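Local coordinates for protein angiotensin-converting enzyme (Anopheles gambiae, PDB 6S1Y) that probably acts as a zinc-dependent peptidase of the angiotensin-converting enzyme family, at residues Ile211-Val225 against Tyr422-Tyr436. Residues are numbered along the deposited sequence; the frame is centred on the assembly and turned at random.
Sequences IEQIRPLYEQLHAYV and YRAGVTKLVFLPFAY
The phenol oxygen of Tyr218 faces the carbonyl of Val430 through one water, which donates to Val430 O at 2.7 Å and to Tyr218 OH at 2.9 Å; the same hydroxyl also bonds to the backbone of Ser467. Tyrosine suits this place because its ring packs against apolar groups while its hydroxyl accepts from the bridging water and bonds Ser467 O. With CG anti to the backbone N (chi1 175°), the ring is carried over to Val430 and Pro433. Pro433 CG sits over the centre of one face, 3.9 Å from the ring centroid, in a CH-pi contact, and His222 CB lies over the opposite face. Val430 CB meets the rim in the ring plane, 3.8 Å from Tyr218 CE1.

Beside Tyr218, Leu429 CD1 meets Ile214 CG2 and its CD2 packs by Leu217 CB. Toward the Tyr422 end, Leu221 CD2 presses to 3.5 Å from Gly425 O and touches Val430 CG1, while CD1 meets the Tyr422 ring. Glycine, having no side chain, lets Leu221 CD2 rest against the helix backbone at Gly425. Beyond it, the Tyr422 and Tyr224 rings meet obliquely, with Val225 CG2 3.4 Å from Tyr422 OH, which shares a hydrogen bond with the hydroxyl of Thr264. At the other end Ile211 CG1 lies over the Tyr436 ring, 3.7 Å from its centroid, and Tyr436 OH hydrogen-bonds to Asp208.

Helix 203-233 thus packs across the break between helices 414-429 and 431-447, on the side away from Phe431, which touches the ligand in the active-site cleft. With no direct hydrogen bond between the segments, their cohesion rests on shape and apolar burial, the hydroxyls of Tyr218, Tyr422 and Tyr436 finding partners in a water or in residues beyond the two segments.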
ATOM      1  N   ILE A 211      -8.711  13.025   7.070  1.00 43.59           N
ATOM      2  CA  ILE A 211      -9.199  13.359   5.730  1.00 44.43           C
ATOM      3  C   ILE A 211      -9.662  14.807   5.677  1.00 44.61           C
ATOM      4  O   ILE A 211      -9.405  15.515   4.698  1.00 42.36           O
ATOM      5  CB  ILE A 211     -10.326  12.407   5.305  1.00 45.25           C
ATOM      6  CG1 ILE A 211      -9.744  11.146   4.671  1.00 46.04           C
ATOM      7  CG2 ILE A 211     -11.240  13.085   4.299  1.00 43.66           C
ATOM      8  CD1 ILE A 211      -9.031  11.389   3.304  1.00 42.10           C
ATOM      9  N   GLU A 212     -10.340  15.280   6.730  1.00 44.56           N
ATOM     10  CA  GLU A 212     -10.820  16.655   6.715  1.00 44.92           C
ATOM     11  C   GLU A 212      -9.682  17.656   6.823  1.00 44.52           C
ATOM     12  O   GLU A 212      -9.781  18.752   6.265  1.00 46.04           O
ATOM     13  CB  GLU A 212     -11.839  16.879   7.840  1.00 49.05           C
ATOM     14  CG  GLU A 212     -12.477  18.280   7.824  1.00 54.46           C
ATOM     15  CD  GLU A 212     -13.082  18.668   6.461  1.00 56.71           C
ATOM     16  OE1 GLU A 212     -13.559  17.776   5.696  1.00 56.39           O
ATOM     17  OE2 GLU A 212     -13.055  19.879   6.158  1.00 56.91           O
ATOM     18  N   GLN A 213      -8.594  17.311   7.521  1.00 43.96           N
ATOM     19  CA  GLN A 213      -7.456  18.229   7.597  1.00 44.07           C
ATOM     20  C   GLN A 213      -6.680  18.265   6.290  1.00 42.90           C
ATOM     21  O   GLN A 213      -6.125  19.300   5.926  1.00 42.27           O
ATOM     22  CB  GLN A 213      -6.503  17.829   8.719  1.00 44.83           C
ATOM     23  CG  GLN A 213      -7.099  17.851  10.111  1.00 47.35           C
ATOM     24  CD  GLN A 213      -6.110  17.346  11.131  1.00 49.69           C
ATOM     25  OE1 GLN A 213      -5.185  18.061  11.510  1.00 57.25           O
ATOM     26  NE2 GLN A 213      -6.263  16.097  11.545  1.00 47.82           N
ATOM     27  N   ILE A 214      -6.600  17.126   5.600  1.00 44.90           N
ATOM     28  CA  ILE A 214      -5.953  17.026   4.294  1.00 44.87           C
ATOM     29  C   ILE A 214      -6.757  17.734   3.197  1.00 42.70           C
ATOM     30  O   ILE A 214      -6.177  18.315   2.273  1.00 41.58           O
ATOM     31  CB  ILE A 214      -5.769  15.522   4.012  1.00 46.14           C
ATOM     32  CG1 ILE A 214      -4.678  14.970   4.934  1.00 46.65           C
ATOM     33  CG2 ILE A 214      -5.475  15.224   2.560  1.00 46.68           C
ATOM     34  CD1 ILE A 214      -3.442  15.770   4.922  1.00 45.16           C
ATOM     35  N   ARG A 215      -8.084  17.729   3.300  1.00 42.01           N
ATOM     36  CA  ARG A 215      -8.937  18.129   2.182  1.00 44.04           C
ATOM     37  C   ARG A 215      -8.589  19.490   1.590  1.00 42.46           C
ATOM     38  O   ARG A 215      -8.506  19.589   0.357  1.00 42.00           O
ATOM     39  CB  ARG A 215     -10.409  18.084   2.630  1.00 42.89           C
ATOM     40  CG  ARG A 215     -11.410  18.418   1.532  1.00 47.56           C
ATOM     41  CD  ARG A 215     -12.852  18.682   2.071  1.00 49.41           C
ATOM     42  NE  ARG A 215     -12.837  19.662   3.157  1.00 52.76           N
ATOM     43  CZ  ARG A 215     -12.673  20.977   2.977  1.00 51.89           C
ATOM     44  NH1 ARG A 215     -12.647  21.788   4.023  1.00 51.69           N
ATOM     45  NH2 ARG A 215     -12.528  21.475   1.758  1.00 50.77           N
ATOM     46  N   PRO A 216      -8.360  20.553   2.364  1.00 41.63           N
ATOM     47  CA  PRO A 216      -8.116  21.848   1.713  1.00 43.70           C
ATOM     48  C   PRO A 216      -6.869  21.822   0.862  1.00 41.77           C
ATOM     49  O   PRO A 216      -6.823  22.416  -0.226  1.00 40.00           O
ATOM     50  CB  PRO A 216      -7.998  22.834   2.892  1.00 44.30           C
ATOM     51  CG  PRO A 216      -8.655  22.140   4.041  1.00 45.28           C
ATOM     52  CD  PRO A 216      -8.338  20.671   3.829  1.00 43.83           C
ATOM     53  N   LEU A 217      -5.837  21.135   1.339  1.00 41.86           N
ATOM     54  CA  LEU A 217      -4.609  21.019   0.564  1.00 41.28           C
ATOM     55  C   LEU A 217      -4.849  20.159  -0.669  1.00 38.43           C
ATOM     56  O   LEU A 217      -4.497  20.543  -1.792  1.00 35.95           O
ATOM     57  CB  LEU A 217      -3.494  20.466   1.468  1.00 44.62           C
ATOM     58  CG  LEU A 217      -3.456  21.258   2.812  1.00 49.39           C
ATOM     59  CD1 LEU A 217      -4.448  20.776   3.902  1.00 43.48           C
ATOM     60  CD2 LEU A 217      -2.054  21.325   3.418  1.00 54.68           C
ATOM     61  N   TYR A 218      -5.495  19.003  -0.486  1.00 38.67           N
ATOM     62  CA  TYR A 218      -5.782  18.160  -1.632  1.00 36.70           C
ATOM     63  C   TYR A 218      -6.623  18.906  -2.673  1.00 36.99           C
ATOM     64  O   TYR A 218      -6.417  18.742  -3.881  1.00 35.63           O
ATOM     65  CB  TYR A 218      -6.487  16.888  -1.195  1.00 36.57           C
ATOM     66  CG  TYR A 218      -6.896  16.064  -2.407  1.00 37.21           C
ATOM     67  CD1 TYR A 218      -5.948  15.379  -3.131  1.00 35.45           C
ATOM     68  CD2 TYR A 218      -8.227  16.012  -2.846  1.00 36.03           C
ATOM     69  CE1 TYR A 218      -6.272  14.657  -4.244  1.00 36.23           C
ATOM     70  CE2 TYR A 218      -8.573  15.263  -3.971  1.00 36.34           C
ATOM     71  CZ  TYR A 218      -7.570  14.583  -4.665  1.00 36.87           C
ATOM     72  OH  TYR A 218      -7.848  13.837  -5.784  1.00 36.30           O
ATOM     73  N   GLU A 219      -7.567  19.749  -2.240  1.00 36.39           N
ATOM     74  CA  GLU A 219      -8.418  20.401  -3.236  1.00 37.28           C
ATOM     75  C   GLU A 219      -7.654  21.479  -4.001  1.00 36.27           C
ATOM     76  O   GLU A 219      -7.883  21.658  -5.204  1.00 36.62           O
ATOM     77  CB  GLU A 219      -9.695  20.947  -2.573  1.00 38.88           C
ATOM     78  CG  GLU A 219     -10.595  19.770  -2.105  1.00 42.99           C
ATOM     79  CD  GLU A 219     -11.958  20.168  -1.518  1.00 45.23           C
ATOM     80  OE1 GLU A 219     -12.841  19.291  -1.565  1.00 42.66           O
ATOM     81  OE2 GLU A 219     -12.132  21.307  -1.008  1.00 45.03           O
ATOM     82  N   GLN A 220      -6.727  22.184  -3.360  1.00 34.17           N
ATOM     83  CA  GLN A 220      -5.886  23.105  -4.105  1.00 35.24           C
ATOM     84  C   GLN A 220      -5.030  22.372  -5.134  1.00 34.25           C
ATOM     85  O   GLN A 220      -4.871  22.843  -6.261  1.00 34.16           O
ATOM     86  CB  GLN A 220      -5.009  23.910  -3.142  1.00 37.29           C
ATOM     87  CG  GLN A 220      -5.803  24.846  -2.222  1.00 38.08           C
ATOM     88  CD  GLN A 220      -6.552  25.910  -2.998  1.00 38.57           C
ATOM     89  OE1 GLN A 220      -6.006  26.524  -3.912  1.00 38.30           O
ATOM     90  NE2 GLN A 220      -7.816  26.125  -2.636  1.00 37.54           N
ATOM     91  N   LEU A 221      -4.477  21.213  -4.783  1.00 36.87           N
ATOM     92  CA  LEU A 221      -3.596  20.500  -5.713  1.00 33.04           C
ATOM     93  C   LEU A 221      -4.395  19.933  -6.870  1.00 33.69           C
ATOM     94  O   LEU A 221      -4.019  20.090  -8.038  1.00 31.76           O
ATOM     95  CB  LEU A 221      -2.872  19.372  -4.987  1.00 33.65           C
ATOM     96  CG  LEU A 221      -1.870  18.584  -5.825  1.00 36.26           C
ATOM     97  CD1 LEU A 221      -0.771  19.515  -6.394  1.00 34.40           C
ATOM     98  CD2 LEU A 221      -1.223  17.460  -4.984  1.00 37.13           C
ATOM     99  N   HIS A 222      -5.492  19.228  -6.549  1.00 34.90           N
ATOM    100  CA  HIS A 222      -6.458  18.801  -7.550  1.00 33.51           C
ATOM    101  C   HIS A 222      -6.810  19.923  -8.510  1.00 32.90           C
ATOM    102  O   HIS A 222      -6.906  19.707  -9.722  1.00 33.60           O
ATOM    103  CB  HIS A 222      -7.716  18.309  -6.836  1.00 33.65           C
ATOM    104  CG  HIS A 222      -8.848  17.981  -7.748  1.00 33.21           C
ATOM    105  ND1 HIS A 222      -9.578  18.948  -8.398  1.00 31.15           N
ATOM    106  CD2 HIS A 222      -9.377  16.791  -8.114  1.00 34.26           C
ATOM    107  CE1 HIS A 222     -10.494  18.367  -9.146  1.00 32.92           C
ATOM    108  NE2 HIS A 222     -10.399  17.060  -8.985  1.00 34.18           N
ATOM    109  N   ALA A 223      -7.014  21.131  -7.993  1.00 33.85           N
ATOM    110  CA  ALA A 223      -7.430  22.235  -8.861  1.00 33.87           C
ATOM    111  C   ALA A 223      -6.316  22.643  -9.817  1.00 32.15           C
ATOM    112  O   ALA A 223      -6.571  22.990 -10.970  1.00 32.18           O
ATOM    113  CB  ALA A 223      -7.863  23.420  -8.011  1.00 33.95           C
ATOM    114  N   TYR A 224      -5.068  22.618  -9.356  1.00 34.30           N
ATOM    115  CA  TYR A 224      -3.959  22.967 -10.243  1.00 33.93           C
ATOM    116  C   TYR A 224      -3.771  21.912 -11.325  1.00 31.55           C
ATOM    117  O   TYR A 224      -3.645  22.236 -12.508  1.00 33.46           O
ATOM    118  CB  TYR A 224      -2.681  23.150  -9.433  1.00 35.31           C
ATOM    119  CG  TYR A 224      -1.535  23.690 -10.271  1.00 33.83           C
ATOM    120  CD1 TYR A 224      -1.425  25.046 -10.510  1.00 33.31           C
ATOM    121  CD2 TYR A 224      -0.611  22.838 -10.865  1.00 34.85           C
ATOM    122  CE1 TYR A 224      -0.415  25.557 -11.298  1.00 37.17           C
ATOM    123  CE2 TYR A 224       0.441  23.344 -11.648  1.00 36.05           C
ATOM    124  CZ  TYR A 224       0.528  24.702 -11.862  1.00 37.38           C
ATOM    125  OH  TYR A 224       1.530  25.217 -12.631  1.00 37.10           O
ATOM    126  N   VAL A 225      -3.786  20.637 -10.946  1.00 31.29           N
ATOM    127  CA  VAL A 225      -3.633  19.565 -11.932  1.00 31.30           C
ATOM    128  C   VAL A 225      -4.720  19.667 -12.990  1.00 32.16           C
ATOM    129  O   VAL A 225      -4.449  19.592 -14.196  1.00 35.70           O
ATOM    130  CB  VAL A 225      -3.650  18.187 -11.240  1.00 30.90           C
ATOM    131  CG1 VAL A 225      -3.665  17.047 -12.253  1.00 32.62           C
ATOM    132  CG2 VAL A 225      -2.446  18.053 -10.321  1.00 32.67           C
ATOM    133  N   TYR A 422       5.892  20.045  -5.746  1.00 38.46           N
ATOM    134  CA  TYR A 422       4.783  19.618  -6.586  1.00 37.67           C
ATOM    135  C   TYR A 422       4.853  18.127  -6.854  1.00 35.90           C
ATOM    136  O   TYR A 422       3.887  17.395  -6.616  1.00 35.55           O
ATOM    137  CB  TYR A 422       4.808  20.397  -7.893  1.00 36.44           C
ATOM    138  CG  TYR A 422       3.715  20.037  -8.838  1.00 36.62           C
ATOM    139  CD1 TYR A 422       2.388  20.441  -8.586  1.00 37.33           C
ATOM    140  CD2 TYR A 422       3.974  19.287  -9.987  1.00 35.09           C
ATOM    141  CE1 TYR A 422       1.362  20.110  -9.457  1.00 35.45           C
ATOM    142  CE2 TYR A 422       2.954  18.968 -10.878  1.00 35.61           C
ATOM    143  CZ  TYR A 422       1.648  19.377 -10.599  1.00 36.30           C
ATOM    144  OH  TYR A 422       0.625  19.064 -11.450  1.00 36.50           O
ATOM    145  N   ARG A 423       5.993  17.654  -7.349  1.00 38.15           N
ATOM    146  CA  ARG A 423       6.153  16.228  -7.564  1.00 37.93           C
ATOM    147  C   ARG A 423       5.776  15.447  -6.312  1.00 37.35           C
ATOM    148  O   ARG A 423       5.025  14.465  -6.385  1.00 34.98           O
ATOM    149  CB  ARG A 423       7.593  15.904  -7.978  1.00 36.80           C
ATOM    150  CG  ARG A 423       7.843  14.380  -8.060  1.00 39.37           C
ATOM    151  CD  ARG A 423       9.178  14.020  -8.692  1.00 40.27           C
ATOM    152  NE  ARG A 423       9.121  14.187 -10.140  1.00 42.51           N
ATOM    153  CZ  ARG A 423       8.630  13.277 -10.978  1.00 41.80           C
ATOM    154  NH1 ARG A 423       8.176  12.119 -10.520  1.00 39.01           N
ATOM    155  NH2 ARG A 423       8.607  13.527 -12.281  1.00 43.70           N
ATOM    156  N   ALA A 424       6.289  15.867  -5.142  1.00 35.46           N
ATOM    157  CA  ALA A 424       5.946  15.131  -3.928  1.00 38.43           C
ATOM    158  C   ALA A 424       4.426  15.116  -3.703  1.00 38.34           C
ATOM    159  O   ALA A 424       3.856  14.081  -3.352  1.00 36.96           O
ATOM    160  CB  ALA A 424       6.673  15.720  -2.713  1.00 39.51           C
ATOM    161  N   GLY A 425       3.758  16.258  -3.903  1.00 37.10           N
ATOM    162  CA  GLY A 425       2.317  16.305  -3.697  1.00 36.92           C
ATOM    163  C   GLY A 425       1.555  15.348  -4.594  1.00 36.86           C
ATOM    164  O   GLY A 425       0.638  14.644  -4.141  1.00 34.82           O
ATOM    165  N   VAL A 426       1.915  15.303  -5.879  1.00 34.63           N
ATOM    166  CA  VAL A 426       1.142  14.476  -6.790  1.00 36.96           C
ATOM    167  C   VAL A 426       1.517  13.014  -6.645  1.00 37.29           C
ATOM    168  O   VAL A 426       0.782  12.140  -7.108  1.00 38.15           O
ATOM    169  CB  VAL A 426       1.292  14.932  -8.256  1.00 36.87           C
ATOM    170  CG1 VAL A 426       0.674  16.305  -8.434  1.00 36.59           C
ATOM    171  CG2 VAL A 426       2.746  14.957  -8.706  1.00 37.09           C
ATOM    172  N   THR A 427       2.654  12.729  -6.013  1.00 39.15           N
ATOM    173  CA  THR A 427       3.081  11.359  -5.772  1.00 38.87           C
ATOM    174  C   THR A 427       2.414  10.800  -4.531  1.00 38.26           C
ATOM    175  O   THR A 427       1.932   9.670  -4.541  1.00 41.62           O
ATOM    176  CB  THR A 427       4.611  11.282  -5.603  1.00 40.69           C
ATOM    177  OG1 THR A 427       5.263  11.781  -6.778  1.00 39.85           O
ATOM    178  CG2 THR A 427       5.045   9.843  -5.330  1.00 40.50           C
ATOM    179  N   LYS A 428       2.390  11.582  -3.450  1.00 36.85           N
ATOM    180  CA  LYS A 428       2.002  11.091  -2.130  1.00 40.11           C
ATOM    181  C   LYS A 428       0.740  11.721  -1.567  1.00 40.02           C
ATOM    182  O   LYS A 428      -0.078  11.015  -0.988  1.00 39.30           O
ATOM    183  CB  LYS A 428       3.154  11.297  -1.118  1.00 42.10           C
ATOM    184  CG  LYS A 428       4.498  10.708  -1.618  1.00 46.47           C
ATOM    185  CD  LYS A 428       5.461  10.363  -0.504  1.00 47.61           C
ATOM    186  CE  LYS A 428       4.975   9.152   0.320  1.00 51.71           C
ATOM    187  NZ  LYS A 428       5.246   7.791  -0.260  1.00 53.00           N
ATOM    188  N   LEU A 429       0.544  13.032  -1.700  1.00 39.12           N
ATOM    189  CA  LEU A 429      -0.600  13.615  -1.015  1.00 38.66           C
ATOM    190  C   LEU A 429      -1.909  13.108  -1.604  1.00 38.84           C
ATOM    191  O   LEU A 429      -2.849  12.823  -0.861  1.00 39.72           O
ATOM    192  CB  LEU A 429      -0.538  15.136  -1.057  1.00 39.23           C
ATOM    193  CG  LEU A 429      -1.703  15.761  -0.303  1.00 41.55           C
ATOM    194  CD1 LEU A 429      -1.551  15.539   1.189  1.00 43.69           C
ATOM    195  CD2 LEU A 429      -1.787  17.226  -0.605  1.00 46.42           C
ATOM    196  N   VAL A 430      -1.996  12.981  -2.937  1.00 38.45           N
ATOM    197  CA  VAL A 430      -3.254  12.594  -3.558  1.00 38.93           C
ATOM    198  C   VAL A 430      -3.682  11.175  -3.195  1.00 37.94           C
ATOM    199  O   VAL A 430      -4.846  10.796  -3.418  1.00 37.74           O
ATOM    200  CB  VAL A 430      -3.176  12.719  -5.094  1.00 37.87           C
ATOM    201  CG1 VAL A 430      -2.748  14.122  -5.498  1.00 36.45           C
ATOM    202  CG2 VAL A 430      -2.242  11.703  -5.658  1.00 38.13           C
ATOM    203  N   PHE A 431      -2.774  10.367  -2.663  1.00 38.86           N
ATOM    204  CA  PHE A 431      -3.078   8.959  -2.382  1.00 39.27           C
ATOM    205  C   PHE A 431      -3.971   8.808  -1.150  1.00 37.55           C
ATOM    206  O   PHE A 431      -4.762   7.859  -1.065  1.00 38.63           O
ATOM    207  CB  PHE A 431      -1.744   8.204  -2.245  1.00 39.36           C
ATOM    208  CG  PHE A 431      -1.885   6.784  -1.799  1.00 39.15           C
ATOM    209  CD1 PHE A 431      -2.176   5.785  -2.702  1.00 40.94           C
ATOM    210  CD2 PHE A 431      -1.676   6.446  -0.482  1.00 40.77           C
ATOM    211  CE1 PHE A 431      -2.310   4.486  -2.293  1.00 40.43           C
ATOM    212  CE2 PHE A 431      -1.822   5.140  -0.060  1.00 40.57           C
ATOM    213  CZ  PHE A 431      -2.140   4.169  -0.971  1.00 41.98           C
ATOM    214  N   LEU A 432      -3.897   9.725  -0.208  1.00 36.09           N
ATOM    215  CA  LEU A 432      -4.671   9.565   1.024  1.00 38.58           C
ATOM    216  C   LEU A 432      -6.170   9.523   0.789  1.00 37.65           C
ATOM    217  O   LEU A 432      -6.817   8.568   1.256  1.00 38.22           O
ATOM    218  CB  LEU A 432      -4.283  10.673   2.011  1.00 39.21           C
ATOM    219  CG  LEU A 432      -2.883  10.395   2.572  1.00 42.08           C
ATOM    220  CD1 LEU A 432      -2.066  11.623   2.647  1.00 43.15           C
ATOM    221  CD2 LEU A 432      -2.985   9.769   3.948  1.00 43.72           C
ATOM    222  N   PRO A 433      -6.780  10.466   0.070  1.00 36.88           N
ATOM    223  CA  PRO A 433      -8.205  10.303  -0.246  1.00 36.69           C
ATOM    224  C   PRO A 433      -8.502   9.012  -0.978  1.00 37.95           C
ATOM    225  O   PRO A 433      -9.541   8.389  -0.730  1.00 40.46           O
ATOM    226  CB  PRO A 433      -8.522  11.537  -1.107  1.00 38.20           C
ATOM    227  CG  PRO A 433      -7.392  12.540  -0.764  1.00 39.33           C
ATOM    228  CD  PRO A 433      -6.205  11.699  -0.487  1.00 36.63           C
ATOM    229  N   PHE A 434      -7.636   8.590  -1.892  1.00 36.14           N
ATOM    230  CA  PHE A 434      -7.855   7.318  -2.561  1.00 37.07           C
ATOM    231  C   PHE A 434      -7.898   6.179  -1.555  1.00 37.59           C
ATOM    232  O   PHE A 434      -8.835   5.380  -1.552  1.00 38.10           O
ATOM    233  CB  PHE A 434      -6.753   7.060  -3.583  1.00 38.21           C
ATOM    234  CG  PHE A 434      -6.826   5.695  -4.209  1.00 38.76           C
ATOM    235  CD1 PHE A 434      -7.638   5.468  -5.315  1.00 39.27           C
ATOM    236  CD2 PHE A 434      -6.085   4.654  -3.704  1.00 39.34           C
ATOM    237  CE1 PHE A 434      -7.694   4.227  -5.903  1.00 39.45           C
ATOM    238  CE2 PHE A 434      -6.141   3.407  -4.281  1.00 40.41           C
ATOM    239  CZ  PHE A 434      -6.945   3.191  -5.383  1.00 39.95           C
ATOM    240  N   ALA A 435      -6.855   6.054  -0.725  1.00 39.68           N
ATOM    241  CA  ALA A 435      -6.777   4.937   0.218  1.00 39.39           C
ATOM    242  C   ALA A 435      -7.984   4.941   1.146  1.00 39.60           C
ATOM    243  O   ALA A 435      -8.570   3.890   1.416  1.00 41.21           O
ATOM    244  CB  ALA A 435      -5.476   5.017   1.015  1.00 38.32           C
ATOM    245  N   TYR A 436      -8.398   6.129   1.598  1.00 39.84           N
ATOM    246  CA  TYR A 436      -9.583   6.260   2.441  1.00 42.84           C
ATOM    247  C   TYR A 436     -10.824   5.669   1.773  1.00 40.84           C
ATOM    248  O   TYR A 436     -11.568   4.909   2.398  1.00 39.43           O
ATOM    249  CB  TYR A 436      -9.813   7.742   2.768  1.00 40.97           C
ATOM    250  CG  TYR A 436     -11.052   8.052   3.582  1.00 45.98           C
ATOM    251  CD1 TYR A 436     -11.148   7.686   4.924  1.00 46.78           C
ATOM    252  CD2 TYR A 436     -12.117   8.766   3.024  1.00 45.50           C
ATOM    253  CE1 TYR A 436     -12.286   8.007   5.669  1.00 48.69           C
ATOM    254  CE2 TYR A 436     -13.232   9.082   3.756  1.00 46.51           C
ATOM    255  CZ  TYR A 436     -13.325   8.696   5.074  1.00 48.66           C
ATOM    256  OH  TYR A 436     -14.461   9.030   5.799  1.00 50.28           O
TER
HETATM  257  O   HOH W   1      -7.148  11.204  -4.860  1.00 34.65           O